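Local atomic coordinates of ChrR-like cupin domain-containing protein (Ralstonia eutropha JMP134, PDB entry 3EBR), a protein that is of unknown function but belongs to the RmlC-like cupins, with a ChrR-type cupin domain, and forms an assembly of four chains. Residues A[18-23]-A[29-34]; A[93-98]-A[123-128]; A[138-143]-A[150-155]. All blocks are in the same frame, centred on the assembly; numbering follows the deposited sequence.

Contact 1: A[18-23]-A[29-34]; sequences PWMPFA and VMVKYF
M20 and V31 pair through their backbones in both directions, the core of a small antiparallel hairpin: M20 N donates to V31 O at 2.9 Å and V31 N returns to M20 O at 2.8 Å. One step on, P21 and M30 form a non-hydrogen-bonded pair, and the next bond runs from F22 N to V29 O (2.9 Å). At the other end, a water bridges P18 O and Y33 N.

The packed face carries M20 and V31, whose side chains lie side by side. M20 CG meets V31 CG1 at 3.7 Å; beyond it the selenium (M20 is selenomethionine) comes in the plane of the Y33 ring, 3.9 Å from Y33 CE2, an edge-on Met-aromatic contact. F22 closes this face, its CG swung anti to the backbone N (chi1 -153°), which brings CD2 against V31 CB.

The W19 and M30 side is the more solvent-facing one, although K32 itself is buried against the indole. Here K32 crosses W19 at about a right angle and lays CE over the five-membered ring, 3.4 Å from its centroid, a CH-pi contact. Its chain bends at chi3, and NZ finds its hydrogen bond at G14 O. The bent selenomethionine M30 sets CB 3.6 Å from W19 CE3.

The hairpin forms one margin, within this chain, of the larger cupin sheet, with strand 42-49 continuing it beyond 30-37 and touching W19 through L46 and K48. Helix 133-146 covers the packed face: M20 packs on R139 and Y143, R139 makes a cation-pi contact with F22, and S136 touches Y33.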
loop_
_atom_site.group_PDB
_atom_site.type_symbol
_atom_site.label_atom_id
_atom_site.label_comp_id
_atom_site.label_asym_id
_atom_site.label_seq_id
_atom_site.Cartn_x
_atom_site.Cartn_y
_atom_site.Cartn_z
ATOM N N PRO A 18 5.332 -23.988 10.080
ATOM C CA PRO A 18 4.386 -25.108 10.168
ATOM C C PRO A 18 2.918 -24.841 9.814
ATOM O O PRO A 18 2.440 -23.709 9.935
ATOM C CB PRO A 18 4.450 -25.479 11.663
ATOM C CG PRO A 18 4.739 -24.233 12.347
ATOM C CD PRO A 18 5.610 -23.422 11.420
ATOM N N TRP A 19 2.247 -25.904 9.343
ATOM C CA TRP A 19 0.815 -25.896 9.097
ATOM C C TRP A 19 0.290 -25.993 10.504
ATOM O O TRP A 19 0.829 -26.774 11.290
ATOM C CB TRP A 19 0.278 -27.084 8.306
ATOM C CG TRP A 19 0.359 -26.993 6.842
ATOM C CD1 TRP A 19 1.225 -27.635 6.018
ATOM C CD2 TRP A 19 -0.513 -26.228 6.004
ATOM N NE1 TRP A 19 0.950 -27.319 4.705
ATOM C CE2 TRP A 19 -0.116 -26.455 4.668
ATOM C CE3 TRP A 19 -1.599 -25.368 6.257
ATOM C CZ2 TRP A 19 -0.752 -25.833 3.576
ATOM C CZ3 TRP A 19 -2.239 -24.754 5.174
ATOM C CH2 TRP A 19 -1.812 -24.993 3.846
HETATM N N MSE A 20 -0.744 -25.232 10.829
HETATM C CA MSE A 20 -1.305 -25.257 12.175
HETATM C C MSE A 20 -2.809 -25.021 12.165
HETATM O O MSE A 20 -3.294 -24.288 11.311
HETATM C CB MSE A 20 -0.609 -24.210 13.039
HETATM C CG MSE A 20 -0.716 -22.749 12.539
HETATM SE SE MSE A 20 0.253 -21.496 13.654
HETATM C CE MSE A 20 -0.516 -21.903 15.057
ATOM N N PRO A 21 -3.539 -25.614 13.128
ATOM C CA PRO A 21 -4.985 -25.427 13.170
ATOM C C PRO A 21 -5.323 -23.993 13.532
ATOM O O PRO A 21 -4.577 -23.362 14.292
ATOM C CB PRO A 21 -5.441 -26.383 14.272
ATOM C CG PRO A 21 -4.246 -26.662 15.064
ATOM C CD PRO A 21 -3.062 -26.464 14.235
ATOM N N PHE A 22 -6.453 -23.500 13.023
ATOM C CA PHE A 22 -6.891 -22.127 13.257
ATOM C C PHE A 22 -7.564 -22.098 14.657
ATOM O O PHE A 22 -8.778 -21.913 14.790
ATOM C CB PHE A 22 -7.791 -21.663 12.091
ATOM C CG PHE A 22 -7.790 -20.165 11.868
ATOM C CD1 PHE A 22 -8.544 -19.315 12.665
ATOM C CD2 PHE A 22 -7.038 -19.612 10.828
ATOM C CE1 PHE A 22 -8.533 -17.930 12.445
ATOM C CE2 PHE A 22 -7.027 -18.239 10.596
ATOM C CZ PHE A 22 -7.774 -17.395 11.411
ATOM N N ALA A 23 -6.734 -22.256 15.696
ATOM C CA ALA A 23 -7.165 -22.328 17.088
ATOM C C ALA A 23 -7.458 -20.943 17.652
ATOM O O ALA A 23 -6.792 -19.986 17.267
ATOM C CB ALA A 23 -6.099 -23.004 17.926
ATOM N N VAL A 29 -9.748 -26.356 9.830
ATOM C CA VAL A 29 -9.183 -25.286 9.005
ATOM C C VAL A 29 -7.744 -25.086 9.456
ATOM O O VAL A 29 -7.524 -24.759 10.627
ATOM C CB VAL A 29 -9.948 -23.959 9.137
ATOM C CG1 VAL A 29 -9.247 -22.864 8.340
ATOM C CG2 VAL A 29 -11.404 -24.133 8.682
HETATM N N MSE A 30 -6.785 -25.322 8.548
HETATM C CA MSE A 30 -5.347 -25.160 8.814
HETATM C C MSE A 30 -4.871 -23.857 8.192
HETATM O O MSE A 30 -5.434 -23.410 7.199
HETATM C CB MSE A 30 -4.513 -26.294 8.212
HETATM C CG MSE A 30 -4.940 -27.720 8.541
HETATM SE SE MSE A 30 -4.745 -28.141 10.406
HETATM C CE MSE A 30 -2.776 -28.040 10.569
ATOM N N VAL A 31 -3.817 -23.277 8.766
ATOM C CA VAL A 31 -3.202 -22.036 8.293
ATOM C C VAL A 31 -1.682 -22.183 8.360
ATOM O O VAL A 31 -1.184 -22.925 9.200
ATOM C CB VAL A 31 -3.670 -20.809 9.131
ATOM C CG1 VAL A 31 -3.305 -20.976 10.610
ATOM C CG2 VAL A 31 -3.104 -19.485 8.580
ATOM N N LYS A 32 -0.964 -21.533 7.443
ATOM C CA LYS A 32 0.501 -21.522 7.418
ATOM C C LYS A 32 0.880 -20.051 7.255
ATOM O O LYS A 32 0.486 -19.437 6.270
ATOM C CB LYS A 32 1.064 -22.398 6.293
ATOM C CG LYS A 32 2.618 -22.415 6.200
ATOM C CD LYS A 32 3.174 -23.273 5.067
ATOM C CE LYS A 32 3.029 -24.756 5.330
ATOM N NZ LYS A 32 3.534 -25.580 4.186
ATOM N N TYR A 33 1.627 -19.497 8.212
ATOM C CA TYR A 33 2.046 -18.087 8.180
ATOM C C TYR A 33 3.413 -17.876 7.523
ATOM O O TYR A 33 4.400 -18.484 7.943
ATOM C CB TYR A 33 2.072 -17.498 9.601
ATOM C CG TYR A 33 0.704 -17.449 10.227
ATOM C CD1 TYR A 33 -0.176 -16.424 9.902
ATOM C CD2 TYR A 33 0.281 -18.423 11.137
ATOM C CE1 TYR A 33 -1.443 -16.364 10.451
ATOM C CE2 TYR A 33 -0.991 -18.364 11.701
ATOM C CZ TYR A 33 -1.841 -17.325 11.348
ATOM O OH TYR A 33 -3.100 -17.238 11.854
ATOM N N PHE A 34 3.446 -17.018 6.498
ATOM C CA PHE A 34 4.673 -16.646 5.773
ATOM C C PHE A 34 5.173 -15.255 6.150
ATOM O O PHE A 34 6.379 -15.050 6.216
ATOM C CB PHE A 34 4.468 -16.722 4.259
ATOM C CG PHE A 34 4.344 -18.122 3.745
ATOM C CD1 PHE A 34 5.478 -18.837 3.377
ATOM C CD2 PHE A 34 3.108 -18.736 3.644
ATOM C CE1 PHE A 34 5.383 -20.132 2.902
ATOM C CE2 PHE A 34 3.004 -20.039 3.171
ATOM C CZ PHE A 34 4.145 -20.737 2.797
HETATM O O HOH W 1 2.829 -20.787 10.295
#

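Contact 2: A[93-98]-A[123-128]; sequences STRHTP and DKDNII
The backbones of R95 and D125 stay far apart, 10.4 Å from R95 CA to D125 CA even though no pair of CA atoms in segments 93-98 and 123-128 is closer, and the gap is bridged by the long side chain of R95 and the short one of D125. R95 does most of the reaching: its CG stands anti to the carbonyl carbon (chi1 -68°), followed by an extended chain from CG to NE that carries the guanidinium out toward D125. D125 comes to meet it from a turn, where its backbone adopts the left-handed conformation.

The meeting is a salt bridge between R95 NH1 and D125 OD2 at 3.2 Å, with D125 OD1 at a similar 3.3 Å from R95 NH1. The two flat groups do not lie in a common plane as in a bidentate pair. They stand 86° apart, and OD1 lies over one face of the guanidinium. One nitrogen thus faces both carboxylate oxygens.

In the cupin fold, the contact reaches across one of the two sheets. Strands 94-100 and 127-131 are separated there by 58-60 and 118-121, and D125 belongs to the connection joining the last two strands of the sheet into a hairpin. R95 passes L121 on the way. Strand 94-100 opens with a G1 beta bulge, S93 and T94 sharing H60 as their opposite residue.

Neither charged group depends on the other alone. R95 NE is hydrogen-bonded to H59 ND1, which steadies the guanidinium, and D125 OD1 has a long, weak ion pair with R57. The salt bridge lies at the surface, with R95 exposed, whereas nearby I127 packs on I127 of the third subunit.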
loop_
_atom_site.group_PDB
_atom_site.type_symbol
_atom_site.label_atom_id
_atom_site.label_comp_id
_atom_site.label_asym_id
_atom_site.label_seq_id
_atom_site.Cartn_x
_atom_site.Cartn_y
_atom_site.Cartn_z
ATOM N N SER A 93 -13.911 -2.674 3.355
ATOM C CA SER A 93 -15.191 -2.583 4.084
ATOM C C SER A 93 -16.381 -3.329 3.459
ATOM O O SER A 93 -17.465 -2.782 3.327
ATOM C CB SER A 93 -15.524 -1.097 4.296
ATOM O OG SER A 93 -14.424 -0.443 4.912
ATOM N N THR A 94 -16.146 -4.575 3.072
ATOM C CA THR A 94 -17.160 -5.438 2.463
ATOM C C THR A 94 -17.325 -6.693 3.325
ATOM O O THR A 94 -16.393 -7.085 4.047
ATOM C CB THR A 94 -16.793 -5.774 1.015
ATOM O OG1 THR A 94 -15.499 -6.376 0.984
ATOM C CG2 THR A 94 -16.778 -4.500 0.172
ATOM N N ARG A 95 -18.512 -7.307 3.225
ATOM C CA ARG A 95 -18.899 -8.499 3.996
ATOM C C ARG A 95 -19.022 -9.731 3.107
ATOM O O ARG A 95 -19.615 -9.658 2.030
ATOM C CB ARG A 95 -20.192 -8.203 4.759
ATOM C CG ARG A 95 -19.946 -7.177 5.850
ATOM C CD ARG A 95 -21.181 -6.646 6.502
ATOM N NE ARG A 95 -20.818 -5.634 7.502
ATOM C CZ ARG A 95 -21.674 -4.868 8.185
ATOM N NH1 ARG A 95 -23.004 -4.978 8.045
ATOM N NH2 ARG A 95 -21.180 -3.978 9.051
ATOM N N HIS A 96 -18.441 -10.846 3.559
ATOM C CA HIS A 96 -18.426 -12.109 2.821
ATOM C C HIS A 96 -18.519 -13.352 3.688
ATOM O O HIS A 96 -17.915 -13.389 4.759
ATOM C CB HIS A 96 -17.124 -12.224 2.048
ATOM C CG HIS A 96 -16.992 -11.233 0.948
ATOM N ND1 HIS A 96 -16.166 -10.137 1.043
ATOM C CD2 HIS A 96 -17.646 -11.118 -0.233
ATOM C CE1 HIS A 96 -16.281 -9.414 -0.054
ATOM N NE2 HIS A 96 -17.173 -9.984 -0.847
ATOM N N THR A 97 -19.203 -14.377 3.166
ATOM C CA THR A 97 -19.401 -15.668 3.813
ATOM C C THR A 97 -18.735 -16.704 2.899
ATOM O O THR A 97 -19.377 -17.203 1.966
ATOM C CB THR A 97 -20.884 -15.989 3.998
ATOM O OG1 THR A 97 -21.489 -14.951 4.759
ATOM C CG2 THR A 97 -21.057 -17.318 4.728
ATOM N N PRO A 98 -17.446 -17.019 3.138
ATOM C CA PRO A 98 -16.800 -17.989 2.258
ATOM C C PRO A 98 -17.290 -19.396 2.543
ATOM O O PRO A 98 -17.650 -19.713 3.683
ATOM C CB PRO A 98 -15.323 -17.860 2.620
ATOM C CG PRO A 98 -15.334 -17.467 4.045
ATOM C CD PRO A 98 -16.526 -16.566 4.200
ATOM N N ASP A 123 -25.416 -13.598 12.978
ATOM C CA ASP A 123 -26.576 -13.461 12.082
ATOM C C ASP A 123 -27.226 -12.102 12.422
ATOM O O ASP A 123 -27.603 -11.356 11.511
ATOM C CB ASP A 123 -27.592 -14.595 12.233
ATOM C CG ASP A 123 -27.053 -15.954 11.801
ATOM O OD1 ASP A 123 -26.007 -16.037 11.119
ATOM O OD2 ASP A 123 -27.713 -16.957 12.134
ATOM N N LYS A 124 -27.283 -11.762 13.727
ATOM C CA LYS A 124 -27.790 -10.459 14.218
ATOM C C LYS A 124 -26.827 -9.257 13.921
ATOM O O LYS A 124 -27.017 -8.165 14.464
ATOM C CB LYS A 124 -28.130 -10.529 15.720
ATOM N N ASP A 125 -25.768 -9.503 13.132
ATOM C CA ASP A 125 -24.778 -8.561 12.609
ATOM C C ASP A 125 -23.741 -8.037 13.651
ATOM O O ASP A 125 -22.957 -7.141 13.328
ATOM C CB ASP A 125 -25.552 -7.429 11.864
ATOM C CG ASP A 125 -24.815 -6.848 10.662
ATOM O OD1 ASP A 125 -23.852 -7.441 10.141
ATOM O OD2 ASP A 125 -25.282 -5.801 10.171
ATOM N N ASN A 126 -23.685 -8.640 14.849
ATOM C CA ASN A 126 -22.740 -8.242 15.906
ATOM C C ASN A 126 -21.317 -8.720 15.634
ATOM O O ASN A 126 -21.143 -9.818 15.135
ATOM C CB ASN A 126 -23.115 -8.857 17.263
ATOM C CG ASN A 126 -24.471 -8.437 17.768
ATOM O OD1 ASN A 126 -25.276 -7.851 17.044
ATOM N ND2 ASN A 126 -24.744 -8.765 19.021
ATOM N N ILE A 127 -20.317 -7.915 16.012
ATOM C CA ILE A 127 -18.901 -8.273 15.872
ATOM C C ILE A 127 -18.582 -9.218 17.025
ATOM O O ILE A 127 -18.650 -8.802 18.180
ATOM C CB ILE A 127 -17.953 -7.054 15.950
ATOM C CG1 ILE A 127 -18.221 -6.068 14.809
ATOM C CG2 ILE A 127 -16.488 -7.502 15.925
ATOM C CD1 ILE A 127 -17.346 -4.814 14.864
ATOM N N ILE A 128 -18.251 -10.477 16.711
ATOM C CA ILE A 128 -17.935 -11.526 17.721
ATOM C C ILE A 128 -16.433 -11.774 17.900
ATOM O O ILE A 128 -15.962 -11.868 19.035
ATOM C CB ILE A 128 -18.694 -12.887 17.459
ATOM C CG1 ILE A 128 -18.371 -13.543 16.091
ATOM C CG2 ILE A 128 -20.163 -12.651 17.592
ATOM C CD1 ILE A 128 -19.135 -14.829 15.825
#

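Contact 3: A[138-143]-A[150-155]; sequences DRYLNY and RPKDLS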
loop_
_atom_site.group_PDB
_atom_site.type_symbol
_atom_site.label_atom_id
_atom_site.label_comp_id
_atom_site.label_asym_id
_atom_site.label_seq_id
_atom_site.Cartn_x
_atom_site.Cartn_y
_atom_site.Cartn_z
ATOM N N ASP A 138 0.195 -14.170 17.715
ATOM C CA ASP A 138 -0.071 -14.906 18.963
ATOM C C ASP A 138 -0.220 -16.386 18.671
ATOM O O ASP A 138 0.409 -17.193 19.336
ATOM C CB ASP A 138 -1.334 -14.412 19.711
ATOM C CG ASP A 138 -1.154 -13.047 20.408
ATOM O OD1 ASP A 138 -0.039 -12.474 20.440
ATOM O OD2 ASP A 138 -2.163 -12.551 20.957
ATOM N N ARG A 139 -1.020 -16.723 17.661
ATOM C CA ARG A 139 -1.231 -18.116 17.255
ATOM C C ARG A 139 0.082 -18.764 16.769
ATOM O O ARG A 139 0.411 -19.861 17.209
ATOM C CB ARG A 139 -2.337 -18.184 16.196
ATOM C CG ARG A 139 -2.639 -19.563 15.617
ATOM C CD ARG A 139 -3.732 -19.681 14.570
ATOM N NE ARG A 139 -5.045 -19.195 14.988
ATOM C CZ ARG A 139 -5.472 -17.932 14.922
ATOM N NH1 ARG A 139 -4.707 -16.933 14.472
ATOM N NH2 ARG A 139 -6.696 -17.651 15.338
ATOM N N TYR A 140 0.819 -18.071 15.896
ATOM C CA TYR A 140 2.107 -18.565 15.377
ATOM C C TYR A 140 3.102 -18.828 16.518
ATOM O O TYR A 140 3.660 -19.920 16.601
ATOM C CB TYR A 140 2.691 -17.602 14.325
ATOM C CG TYR A 140 4.065 -18.019 13.839
ATOM C CD1 TYR A 140 4.217 -19.067 12.926
ATOM C CD2 TYR A 140 5.218 -17.368 14.297
ATOM C CE1 TYR A 140 5.486 -19.467 12.487
ATOM C CE2 TYR A 140 6.488 -17.762 13.867
ATOM C CZ TYR A 140 6.617 -18.806 12.957
ATOM O OH TYR A 140 7.870 -19.199 12.531
ATOM N N LEU A 141 3.276 -17.850 17.403
ATOM C CA LEU A 141 4.177 -17.990 18.562
ATOM C C LEU A 141 3.662 -18.999 19.613
ATOM O O LEU A 141 4.487 -19.666 20.235
ATOM C CB LEU A 141 4.464 -16.622 19.207
ATOM C CG LEU A 141 5.209 -15.575 18.362
ATOM C CD1 LEU A 141 5.229 -14.239 19.084
ATOM C CD2 LEU A 141 6.626 -16.024 18.019
ATOM N N ASN A 142 2.340 -19.095 19.832
ATOM C CA ASN A 142 1.759 -20.079 20.793
ATOM C C ASN A 142 1.968 -21.539 20.346
ATOM O O ASN A 142 2.245 -22.394 21.185
ATOM C CB ASN A 142 0.254 -19.841 21.085
ATOM C CG ASN A 142 -0.027 -18.596 21.960
ATOM O OD1 ASN A 142 0.812 -18.142 22.742
ATOM N ND2 ASN A 142 -1.235 -18.055 21.820
ATOM N N TYR A 143 1.812 -21.811 19.045
ATOM C CA TYR A 143 2.034 -23.158 18.477
ATOM C C TYR A 143 3.503 -23.530 18.538
ATOM O O TYR A 143 3.828 -24.676 18.859
ATOM C CB TYR A 143 1.536 -23.230 17.037
ATOM C CG TYR A 143 1.758 -24.527 16.267
ATOM C CD1 TYR A 143 2.970 -24.789 15.611
ATOM C CD2 TYR A 143 0.736 -25.465 16.132
ATOM C CE1 TYR A 143 3.172 -25.976 14.896
ATOM C CE2 TYR A 143 0.928 -26.655 15.411
ATOM C CZ TYR A 143 2.148 -26.903 14.801
ATOM O OH TYR A 143 2.337 -28.068 14.095
ATOM N N ARG A 150 11.749 -23.323 17.135
ATOM C CA ARG A 150 12.331 -22.004 17.337
ATOM C C ARG A 150 11.543 -21.164 16.334
ATOM O O ARG A 150 11.581 -21.481 15.137
ATOM C CB ARG A 150 13.831 -21.970 17.054
ATOM C CG ARG A 150 14.473 -20.604 17.273
ATOM N N PRO A 151 10.783 -20.143 16.802
ATOM C CA PRO A 151 9.993 -19.378 15.841
ATOM C C PRO A 151 10.830 -18.389 15.035
ATOM O O PRO A 151 11.811 -17.851 15.561
ATOM C CB PRO A 151 9.005 -18.623 16.732
ATOM C CG PRO A 151 9.735 -18.407 17.980
ATOM C CD PRO A 151 10.628 -19.598 18.165
ATOM N N LYS A 152 10.439 -18.189 13.772
ATOM C CA LYS A 152 11.083 -17.245 12.851
ATOM C C LYS A 152 10.447 -15.877 12.997
ATOM O O LYS A 152 9.304 -15.772 13.434
ATOM C CB LYS A 152 11.010 -17.718 11.390
ATOM C CG LYS A 152 12.028 -18.778 11.080
ATOM C CD LYS A 152 11.959 -19.279 9.650
ATOM C CE LYS A 152 13.239 -20.036 9.304
ATOM N NZ LYS A 152 13.552 -21.155 10.246
ATOM N N ASP A 153 11.201 -14.841 12.622
ATOM C CA ASP A 153 10.741 -13.459 12.690
ATOM C C ASP A 153 9.981 -13.120 11.409
ATOM O O ASP A 153 10.561 -12.642 10.428
ATOM C CB ASP A 153 11.918 -12.490 12.914
ATOM C CG ASP A 153 11.473 -11.056 13.259
ATOM O OD1 ASP A 153 10.260 -10.754 13.397
ATOM O OD2 ASP A 153 12.373 -10.211 13.436
ATOM N N LEU A 154 8.671 -13.362 11.435
ATOM C CA LEU A 154 7.797 -13.040 10.306
ATOM C C LEU A 154 7.467 -11.517 10.287
ATOM O O LEU A 154 6.905 -11.021 9.302
ATOM C CB LEU A 154 6.531 -13.895 10.345
ATOM C CG LEU A 154 6.709 -15.412 10.436
ATOM C CD1 LEU A 154 5.335 -16.048 10.416
ATOM C CD2 LEU A 154 7.576 -15.993 9.328
ATOM N N SER A 155 7.784 -10.793 11.374
ATOM C CA SER A 155 7.576 -9.345 11.486
ATOM C C SER A 155 8.514 -8.545 10.578
ATOM O O SER A 155 8.059 -7.584 9.985
ATOM C CB SER A 155 7.733 -8.883 12.945
#
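The phenol ring of Y140 is met on one face by L154 and at its hydroxyl end by the backbone of K152. L154 CD1 sits over the middle of the ring, 3.8 Å from the centroid and only 4° off the normal, a CH-pi contact in which the two side chains cross at about a right angle. The amide of K152 approaches in the plane of the ring, and K152 N donates to Y140 OH at 3.0 Å in a nearly straight bond (161°). With its CG anti to the backbone N (chi1 176°), Y140 leans off the helix toward the returning chain.

P151 fits beside this ring: its CB lies 3.9 Å from Y140 CE2 and 3.8 Å from L141 CD2, touching two neighbouring residues of helix 133-146 at once. On the inner side, Y140 and L154 both reach Y33 of strand 30-37, while outward L141 packs on F4 of the fourth subunit.

The chemistry is thus mostly apolar, with one polar link: the phenol oxygen serves as acceptor for a backbone N-H that regular secondary structure does not provide for, and this ties the irregular C-terminal segment to the helix without any charge pairing.

How the contacts relate
Contacts 1 and 3 are partly buried neighbours, their centres about 11 Å apart, and they meet through helix 133-146, where R139 bonds to A23 O. Contact 1 is beta pairing with apolar packing at what is, within this chain, the margin of one sheet; contact 3 lets a loop pack on the helix through one tyrosine ring face, a proline and a hydrogen bond to the phenol oxygen. Contact 2 is different in kind, a surface salt bridge spanning the other sheet, about 22 Å from contact 1 and about 28 Å from contact 3, centre to centre. Contacts 2 and 3 lie on opposite sides of the chain's centre, although strand 127-131 leads directly into the helix.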